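Long-range contacts in Aln2 (Streptomyces sp. CM020, PDB 6P7L), which probably acts in alnumycin polyketide biosynthesis as an NTF2-like, SnoaL-type protein; its exact role is not established, but it may bind a small polyketide-derived molecule: residues A[118-123]-A[141-146]; A[137-142]-A[159-164]. All coordinates share one frame; numbering follows the deposited sequence.

How the contacts relate
Strand 116-127 is the first of three consecutive strands of the curved mixed sheet that carry these contacts. Strand 133-148 folds back beside it, and contact 1 zips this hairpin some way from its turn, closing a span of 17 residues between 123 and 141. The chain then turns again into strand 151-161, and contact 2 closes a second span, from 142 to 159. The contacts follow one another along the chain, neither enclosing the other, and share Val-141 and Arg-142 on strand 133-148. That strand lies between 116-127 and 151-161, antiparallel to both, the middle of a beta meander. Ala-122 O receives a probable hydrogen bond from Cys-139 N, and contact 2 adds the C-terminal helix 162-168.

Contact 1: A[118-123]-A[141-146]; sequences TSYYAT and VRDTLV
Asp-143 OD2 is gripped by two phenol hydroxyls: Tyr-120 OH donates to it across the contact, 2.8 Å away, and Tyr-44 OH of helix 34-52 bonds to it as well, while Arg-157 holds the other oxygen, OD1, in a salt bridge. The Tyr-120 hydroxyl comes in from above the carboxylate plane, 35° out of it, and ring and carboxylate are turned 69° against each other. With both oxygens engaged, this buried acid is fixed in rotation. Tyr-120 reaches it because its CG stands between the backbone N and the carbonyl carbon (chi1 50°), which lays the ring across Val-141. Val-141 CB sits 3.8 Å from the Tyr-120 ring centroid, over its face in a CH-pi contact, and Val-141 CG1 lies 3.4 Å from Tyr-120 OH: a branched aliphatic suits a place under a flat ring. Beneath them run antiparallel bonds, with Val-141 N to Tyr-120 O at 2.8 Å and reciprocal links between Thr-118 and Asp-143. Thr-118 OG1 comes within 3.4 Å of Asp-143 CB. On the opposite face are Ser-119, whose OG bonds to Thr-107, and Arg-142. Helix 34-52 packs over the Thr-118, Tyr-120 and Asp-143 face, where Tyr-44 OH also bonds to Thr-118 OG1, while strands 98-110 and 151-161 flank the pair.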
ATOM      1  N   THR A 118      14.486  -4.538   6.523  1.00 14.32           N
ATOM      2  CA  THR A 118      13.193  -4.605   5.862  1.00 13.71           C
ATOM      3  C   THR A 118      13.331  -5.169   4.448  1.00 13.86           C
ATOM      4  O   THR A 118      14.398  -5.129   3.819  1.00 14.30           O
ATOM      5  CB  THR A 118      12.499  -3.232   5.803  1.00 14.55           C
ATOM      6  OG1 THR A 118      13.184  -2.417   4.843  1.00 15.57           O
ATOM      7  CG2 THR A 118      12.460  -2.535   7.181  1.00 12.98           C
ATOM      8  N   SER A 119      12.227  -5.718   3.944  1.00 13.60           N
ATOM      9  CA  SER A 119      12.117  -6.157   2.556  1.00 13.70           C
ATOM     10  C   SER A 119      10.715  -5.778   2.121  1.00 14.14           C
ATOM     11  O   SER A 119       9.755  -5.876   2.905  1.00 16.27           O
ATOM     12  CB  SER A 119      12.369  -7.665   2.382  1.00 19.44           C
ATOM     13  OG  SER A 119      11.237  -8.448   2.765  1.00 23.40           O
ATOM     14  N   TYR A 120      10.606  -5.305   0.891  1.00 12.88           N
ATOM     15  CA  TYR A 120       9.297  -4.857   0.434  1.00 12.39           C
ATOM     16  C   TYR A 120       9.256  -4.793  -1.080  1.00 12.42           C
ATOM     17  O   TYR A 120      10.285  -4.849  -1.762  1.00 13.00           O
ATOM     18  CB  TYR A 120       8.948  -3.495   1.005  1.00 11.83           C
ATOM     19  CG  TYR A 120       9.989  -2.418   0.855  1.00 14.06           C
ATOM     20  CD1 TYR A 120      11.042  -2.312   1.760  1.00 15.65           C
ATOM     21  CD2 TYR A 120       9.900  -1.476  -0.165  1.00 13.58           C
ATOM     22  CE1 TYR A 120      11.966  -1.280   1.667  1.00 12.73           C
ATOM     23  CE2 TYR A 120      10.805  -0.432  -0.278  1.00 13.97           C
ATOM     24  CZ  TYR A 120      11.858  -0.352   0.640  1.00 16.74           C
ATOM     25  OH  TYR A 120      12.779   0.671   0.540  1.00 15.33           O
ATOM     26  N   TYR A 121       8.030  -4.695  -1.589  1.00 12.18           N
ATOM     27  CA  TYR A 121       7.787  -4.417  -2.989  1.00 12.67           C
ATOM     28  C   TYR A 121       7.744  -2.902  -3.204  1.00 13.70           C
ATOM     29  O   TYR A 121       7.212  -2.168  -2.374  1.00 15.28           O
ATOM     30  CB  TYR A 121       6.441  -4.984  -3.423  1.00 12.27           C
ATOM     31  CG  TYR A 121       6.257  -6.495  -3.286  1.00 12.90           C
ATOM     32  CD1 TYR A 121       7.317  -7.330  -3.006  1.00 13.38           C
ATOM     33  CD2 TYR A 121       5.009  -7.070  -3.461  1.00 16.31           C
ATOM     34  CE1 TYR A 121       7.144  -8.716  -2.924  1.00 14.08           C
ATOM     35  CE2 TYR A 121       4.819  -8.427  -3.362  1.00 15.52           C
ATOM     36  CZ  TYR A 121       5.904  -9.248  -3.114  1.00 16.91           C
ATOM     37  OH  TYR A 121       5.729 -10.610  -3.071  1.00 18.33           O
ATOM     38  N   ALA A 122       8.222  -2.452  -4.355  1.00 12.73           N
ATOM     39  CA  ALA A 122       8.136  -1.050  -4.723  1.00 12.66           C
ATOM     40  C   ALA A 122       7.878  -0.890  -6.210  1.00 13.16           C
ATOM     41  O   ALA A 122       8.327  -1.683  -7.037  1.00 16.65           O
ATOM     42  CB  ALA A 122       9.403  -0.266  -4.342  1.00 15.02           C
ATOM     43  N   THR A 123       7.143   0.176  -6.528  1.00 11.46           N
ATOM     44  CA  THR A 123       7.027   0.637  -7.897  1.00 12.42           C
ATOM     45  C   THR A 123       6.911   2.151  -7.875  1.00 16.36           C
ATOM     46  O   THR A 123       6.806   2.773  -6.816  1.00 14.72           O
ATOM     47  CB  THR A 123       5.851  -0.010  -8.623  1.00 15.59           C
ATOM     48  OG1 THR A 123       5.885   0.386 -10.009  1.00 22.02           O
ATOM     49  CG2 THR A 123       4.561   0.388  -8.006  1.00 19.07           C
ATOM     50  N   VAL A 141      12.923  -4.738  -2.773  1.00 13.26           N
ATOM     51  CA  VAL A 141      13.878  -3.876  -2.096  1.00 13.94           C
ATOM     52  C   VAL A 141      14.219  -4.471  -0.738  1.00 12.94           C
ATOM     53  O   VAL A 141      13.336  -4.954  -0.015  1.00 12.38           O
ATOM     54  CB  VAL A 141      13.337  -2.444  -1.935  1.00 14.33           C
ATOM     55  CG1 VAL A 141      14.442  -1.574  -1.391  1.00 16.60           C
ATOM     56  CG2 VAL A 141      12.870  -1.920  -3.246  1.00 14.78           C
ATOM     57  N   ARG A 142      15.506  -4.436  -0.396  1.00 11.57           N
ATOM     58  CA  ARG A 142      15.982  -4.814   0.930  1.00 12.28           C
ATOM     59  C   ARG A 142      16.765  -3.638   1.509  1.00 14.66           C
ATOM     60  O   ARG A 142      17.738  -3.170   0.905  1.00 15.31           O
ATOM     61  CB  ARG A 142      16.841  -6.084   0.901  1.00 14.60           C
ATOM     62  CG  ARG A 142      16.069  -7.339   0.588  1.00 19.00           C
ATOM     63  CD  ARG A 142      16.818  -8.572   0.988  1.00 26.57           C
ATOM     64  NE  ARG A 142      15.918  -9.728   1.016  1.00 34.03           N
ATOM     65  CZ  ARG A 142      15.547 -10.423  -0.047  1.00 66.19           C
ATOM     66  NH1 ARG A 142      15.992 -10.094  -1.249  1.00 78.16           N
ATOM     67  NH2 ARG A 142      14.726 -11.447   0.105  1.00 78.31           N
ATOM     68  N   ASP A 143      16.358  -3.180   2.698  1.00 13.71           N
ATOM     69  CA  ASP A 143      17.019  -2.085   3.385  1.00 12.16           C
ATOM     70  C   ASP A 143      17.569  -2.535   4.734  1.00 12.18           C
ATOM     71  O   ASP A 143      17.045  -3.457   5.366  1.00 14.40           O
ATOM     72  CB  ASP A 143      16.045  -0.922   3.702  1.00 13.64           C
ATOM     73  CG  ASP A 143      15.682  -0.080   2.503  1.00 14.15           C
ATOM     74  OD1 ASP A 143      16.417  -0.096   1.489  1.00 14.98           O
ATOM     75  OD2 ASP A 143      14.599   0.578   2.611  1.00 15.96           O
ATOM     76  N   THR A 144      18.580  -1.830   5.225  1.00 12.99           N
ATOM     77  CA  THR A 144      18.875  -1.852   6.650  1.00 15.14           C
ATOM     78  C   THR A 144      18.785  -0.417   7.148  1.00 19.08           C
ATOM     79  O   THR A 144      19.214   0.526   6.452  1.00 17.23           O
ATOM     80  CB  THR A 144      20.254  -2.441   7.001  1.00 22.54           C
ATOM     81  OG1 THR A 144      21.280  -1.528   6.607  1.00 24.42           O
ATOM     82  CG2 THR A 144      20.440  -3.786   6.344  1.00 21.42           C
ATOM     83  N   LEU A 145      18.185  -0.266   8.327  1.00 14.86           N
ATOM     84  CA  LEU A 145      18.059   1.013   9.005  1.00 18.77           C
ATOM     85  C   LEU A 145      18.779   0.945  10.342  1.00 19.78           C
ATOM     86  O   LEU A 145      18.858  -0.113  10.988  1.00 19.94           O
ATOM     87  CB  LEU A 145      16.584   1.401   9.237  1.00 15.59           C
ATOM     88  CG  LEU A 145      15.647   1.168   8.063  1.00 16.12           C
ATOM     89  CD1 LEU A 145      14.184   1.320   8.485  1.00 17.68           C
ATOM     90  CD2 LEU A 145      16.006   2.085   6.934  1.00 19.48           C
ATOM     91  N   VAL A 146      19.295   2.095  10.764  1.00 18.60           N
ATOM     92  CA  VAL A 146      19.986   2.199  12.038  1.00 16.32           C
ATOM     93  C   VAL A 146      19.487   3.447  12.746  1.00 21.27           C
ATOM     94  O   VAL A 146      18.999   4.386  12.124  1.00 20.04           O
ATOM     95  CB  VAL A 146      21.512   2.237  11.872  1.00 23.80           C
ATOM     96  CG1 VAL A 146      22.017   0.934  11.285  1.00 31.15           C
ATOM     97  CG2 VAL A 146      21.951   3.454  11.027  1.00 23.16           C
TER

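Contact 2: A[137-142]-A[159-164]; sequences PTCFVR and IERDDL
Thr-138 turns its OG1 between its own backbone N and carbonyl carbon (chi1 54°), and Asp-162 sets its CG beside its backbone N (chi1 -77°); together these rotations bring the hydroxyl to the carboxylate. Thr-138 OG1 donates over 2.6 Å to Asp-162 OD2, which accepts with its anti lone pair, the one away from OD1. In return Asp-162 N reaches Thr-138 O at 2.8 Å with an N-H...O angle of 164°. This pair carries the strand partnership on to the first turn of helix 162-168. Before it, Phe-140 and Glu-160 form an antiparallel hydrogen-bonded pair, with Phe-140 N to Glu-160 O at 2.9 Å and the reverse bond of similar length. On the face of Cys-139, the sulphur SG packs against Arg-161 CG at 3.4 Å and also meets Ile-159 CG2; a small, polarisable thiol suits a place between an aliphatic stem and a branched chain. Arg-161, bent at chi3, grips Asp-163 side-on through NE and NH2, each nitrogen meeting the syn lone pair of a different oxygen. Pro-137, a rigid ring in the break just before strand 139-142, lies alongside the arginine, and its CB is 3.6 Å from Asp-163 OD1. At the other end Phe-140 CE1 lies over the centre of the Arg-142 guanidinium. Arg-142 NH1 and Glu-160 OE2 are too far apart for a salt bridge and appear to share a water, 3.0 Å from OE2, although the glutamate is poorly ordered. Asp-162 OD1 forms a salt bridge with Arg-100 of the second subunit, whose Thr-127 bonds to Thr-138 OG1. The acid therefore has a compensating charge, probably favouring its ionised form, and joins the strand-helix junction to the subunit interface.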
ATOM      1  N   PRO A 137       8.623  -0.756 -13.841  1.00 13.19           N
ATOM      2  CA  PRO A 137       8.809  -2.154 -13.434  1.00 15.61           C
ATOM      3  C   PRO A 137       8.878  -2.274 -11.916  1.00 13.42           C
ATOM      4  O   PRO A 137       9.520  -1.475 -11.220  1.00 14.96           O
ATOM      5  CB  PRO A 137      10.131  -2.562 -14.099  1.00 17.62           C
ATOM      6  CG  PRO A 137      10.478  -1.442 -15.052  1.00 20.65           C
ATOM      7  CD  PRO A 137       9.613  -0.288 -14.838  1.00 20.51           C
ATOM      8  N   THR A 138       8.240  -3.313 -11.397  1.00 15.35           N
ATOM      9  CA  THR A 138       8.267  -3.470  -9.961  1.00 13.84           C
ATOM     10  C   THR A 138       9.659  -3.911  -9.511  1.00 15.75           C
ATOM     11  O   THR A 138      10.464  -4.434 -10.282  1.00 16.14           O
ATOM     12  CB  THR A 138       7.192  -4.447  -9.526  1.00 10.96           C
ATOM     13  OG1 THR A 138       7.341  -5.661 -10.231  1.00 15.49           O
ATOM     14  CG2 THR A 138       5.818  -3.911  -9.834  1.00 14.17           C
ATOM     15  N   CYS A 139       9.955  -3.609  -8.251  1.00 12.29           N
ATOM     16  CA  CYS A 139      11.223  -3.919  -7.608  1.00 12.97           C
ATOM     17  C   CYS A 139      10.978  -4.654  -6.300  1.00 14.51           C
ATOM     18  O   CYS A 139       9.974  -4.438  -5.609  1.00 14.49           O
ATOM     19  CB  CYS A 139      12.021  -2.628  -7.266  1.00 19.54           C
ATOM     20  SG  CYS A 139      12.578  -1.702  -8.705  1.00 24.40           S
ATOM     21  N   PHE A 140      11.945  -5.473  -5.936  1.00 17.13           N
ATOM     22  CA  PHE A 140      12.028  -6.028  -4.599  1.00 13.99           C
ATOM     23  C   PHE A 140      13.202  -5.375  -3.908  1.00 13.47           C
ATOM     24  O   PHE A 140      14.341  -5.454  -4.395  1.00 15.48           O
ATOM     25  CB  PHE A 140      12.212  -7.521  -4.630  1.00 16.71           C
ATOM     26  CG  PHE A 140      12.028  -8.170  -3.288  1.00 20.40           C
ATOM     27  CD1 PHE A 140      13.078  -8.296  -2.398  1.00 20.25           C
ATOM     28  CD2 PHE A 140      10.785  -8.631  -2.912  1.00 15.88           C
ATOM     29  CE1 PHE A 140      12.904  -8.913  -1.165  1.00 26.19           C
ATOM     30  CE2 PHE A 140      10.600  -9.254  -1.651  1.00 25.33           C
ATOM     31  CZ  PHE A 140      11.664  -9.381  -0.803  1.00 22.89           C
ATOM     32  N   VAL A 141      12.923  -4.738  -2.773  1.00 13.26           N
ATOM     33  CA  VAL A 141      13.878  -3.876  -2.096  1.00 13.94           C
ATOM     34  C   VAL A 141      14.219  -4.471  -0.738  1.00 12.94           C
ATOM     35  O   VAL A 141      13.336  -4.954  -0.015  1.00 12.38           O
ATOM     36  CB  VAL A 141      13.337  -2.444  -1.935  1.00 14.33           C
ATOM     37  CG1 VAL A 141      14.442  -1.574  -1.391  1.00 16.60           C
ATOM     38  CG2 VAL A 141      12.870  -1.920  -3.246  1.00 14.78           C
ATOM     39  N   ARG A 142      15.506  -4.436  -0.396  1.00 11.57           N
ATOM     40  CA  ARG A 142      15.982  -4.814   0.930  1.00 12.28           C
ATOM     41  C   ARG A 142      16.765  -3.638   1.509  1.00 14.66           C
ATOM     42  O   ARG A 142      17.738  -3.170   0.905  1.00 15.31           O
ATOM     43  CB  ARG A 142      16.841  -6.084   0.901  1.00 14.60           C
ATOM     44  CG  ARG A 142      16.069  -7.339   0.588  1.00 19.00           C
ATOM     45  CD  ARG A 142      16.818  -8.572   0.988  1.00 26.57           C
ATOM     46  NE  ARG A 142      15.918  -9.728   1.016  1.00 34.03           N
ATOM     47  CZ  ARG A 142      15.547 -10.423  -0.047  1.00 66.19           C
ATOM     48  NH1 ARG A 142      15.992 -10.094  -1.249  1.00 78.16           N
ATOM     49  NH2 ARG A 142      14.726 -11.447   0.105  1.00 78.31           N
ATOM     50  N   ILE A 159      18.263  -2.717  -4.432  1.00 15.62           N
ATOM     51  CA  ILE A 159      17.087  -2.780  -5.297  1.00 19.75           C
ATOM     52  C   ILE A 159      17.300  -3.887  -6.324  1.00 15.45           C
ATOM     53  O   ILE A 159      18.309  -3.882  -7.036  1.00 18.40           O
ATOM     54  CB  ILE A 159      16.855  -1.433  -6.000  1.00 21.90           C
ATOM     55  CG1 ILE A 159      16.533  -0.360  -4.949  1.00 24.00           C
ATOM     56  CG2 ILE A 159      15.755  -1.544  -7.023  1.00 22.01           C
ATOM     57  CD1 ILE A 159      16.651   1.038  -5.462  1.00 49.39           C
ATOM     58  N   GLU A 160      16.370  -4.842  -6.395  1.00 15.32           N
ATOM     59  CA  GLU A 160      16.370  -5.863  -7.443  1.00 19.25           C
ATOM     60  C   GLU A 160      15.183  -5.552  -8.346  1.00 14.98           C
ATOM     61  O   GLU A 160      14.036  -5.555  -7.878  1.00 15.73           O
ATOM     62  CB  GLU A 160      16.267  -7.276  -6.856  1.00 22.09           C
ATOM     63  CG  GLU A 160      17.539  -7.695  -6.117  1.00 74.41           C
ATOM     64  CD  GLU A 160      17.495  -9.121  -5.623  1.00116.62           C
ATOM     65  OE1 GLU A 160      16.634  -9.891  -6.097  1.00140.03           O
ATOM     66  OE2 GLU A 160      18.329  -9.475  -4.766  1.00126.32           O
ATOM     67  N   ARG A 161      15.448  -5.234  -9.612  1.00 15.54           N
ATOM     68  CA  ARG A 161      14.371  -4.862 -10.519  1.00 12.71           C
ATOM     69  C   ARG A 161      13.803  -6.097 -11.195  1.00 15.38           C
ATOM     70  O   ARG A 161      14.556  -6.923 -11.733  1.00 16.50           O
ATOM     71  CB  ARG A 161      14.845  -3.853 -11.563  1.00 20.69           C
ATOM     72  CG  ARG A 161      13.787  -2.765 -11.736  1.00 35.85           C
ATOM     73  CD  ARG A 161      14.307  -1.598 -12.474  1.00 37.17           C
ATOM     74  NE  ARG A 161      14.326  -1.892 -13.897  1.00 30.28           N
ATOM     75  CZ  ARG A 161      14.997  -1.192 -14.796  1.00 41.10           C
ATOM     76  NH1 ARG A 161      15.719  -0.148 -14.420  1.00 39.98           N
ATOM     77  NH2 ARG A 161      14.938  -1.541 -16.068  1.00 33.32           N
ATOM     78  N   ASP A 162      12.473  -6.237 -11.142  1.00 13.28           N
ATOM     79  CA  ASP A 162      11.872  -7.498 -11.551  1.00 16.03           C
ATOM     80  C   ASP A 162      12.059  -7.757 -13.032  1.00 18.69           C
ATOM     81  O   ASP A 162      12.154  -8.922 -13.431  1.00 15.82           O
ATOM     82  CB  ASP A 162      10.389  -7.509 -11.192  1.00 15.13           C
ATOM     83  CG  ASP A 162      10.138  -7.771  -9.699  1.00 15.74           C
ATOM     84  OD1 ASP A 162      10.916  -8.558  -9.106  1.00 16.38           O
ATOM     85  OD2 ASP A 162       9.124  -7.234  -9.143  1.00 16.12           O
ATOM     86  N   ASP A 163      12.103  -6.711 -13.877  1.00 16.39           N
ATOM     87  CA  ASP A 163      12.322  -6.982 -15.295  1.00 15.26           C
ATOM     88  C   ASP A 163      13.715  -7.578 -15.523  1.00 15.76           C
ATOM     89  O   ASP A 163      13.887  -8.485 -16.346  1.00 16.86           O
ATOM     90  CB  ASP A 163      12.120  -5.726 -16.136  1.00 17.07           C
ATOM     91  CG  ASP A 163      13.029  -4.595 -15.752  1.00 24.08           C
ATOM     92  OD1 ASP A 163      13.237  -4.359 -14.545  1.00 21.16           O
ATOM     93  OD2 ASP A 163      13.519  -3.946 -16.695  1.00 23.03           O
ATOM     94  N   LEU A 164      14.713  -7.089 -14.787  1.00 16.22           N
ATOM     95  CA  LEU A 164      16.069  -7.609 -14.904  1.00 17.12           C
ATOM     96  C   LEU A 164      16.148  -9.040 -14.400  1.00 16.26           C
ATOM     97  O   LEU A 164      16.843  -9.874 -15.000  1.00 21.68           O
ATOM     98  CB  LEU A 164      17.035  -6.700 -14.145  1.00 17.58           C
ATOM     99  CG  LEU A 164      17.225  -5.305 -14.748  1.00 22.81           C
ATOM    100  CD1 LEU A 164      18.247  -4.480 -13.935  1.00 29.54           C
ATOM    101  CD2 LEU A 164      17.642  -5.368 -16.206  1.00 28.92           C
TER
HETATM  102  O   HOH W   1      18.502  -8.211  -2.021  1.00 38.51           O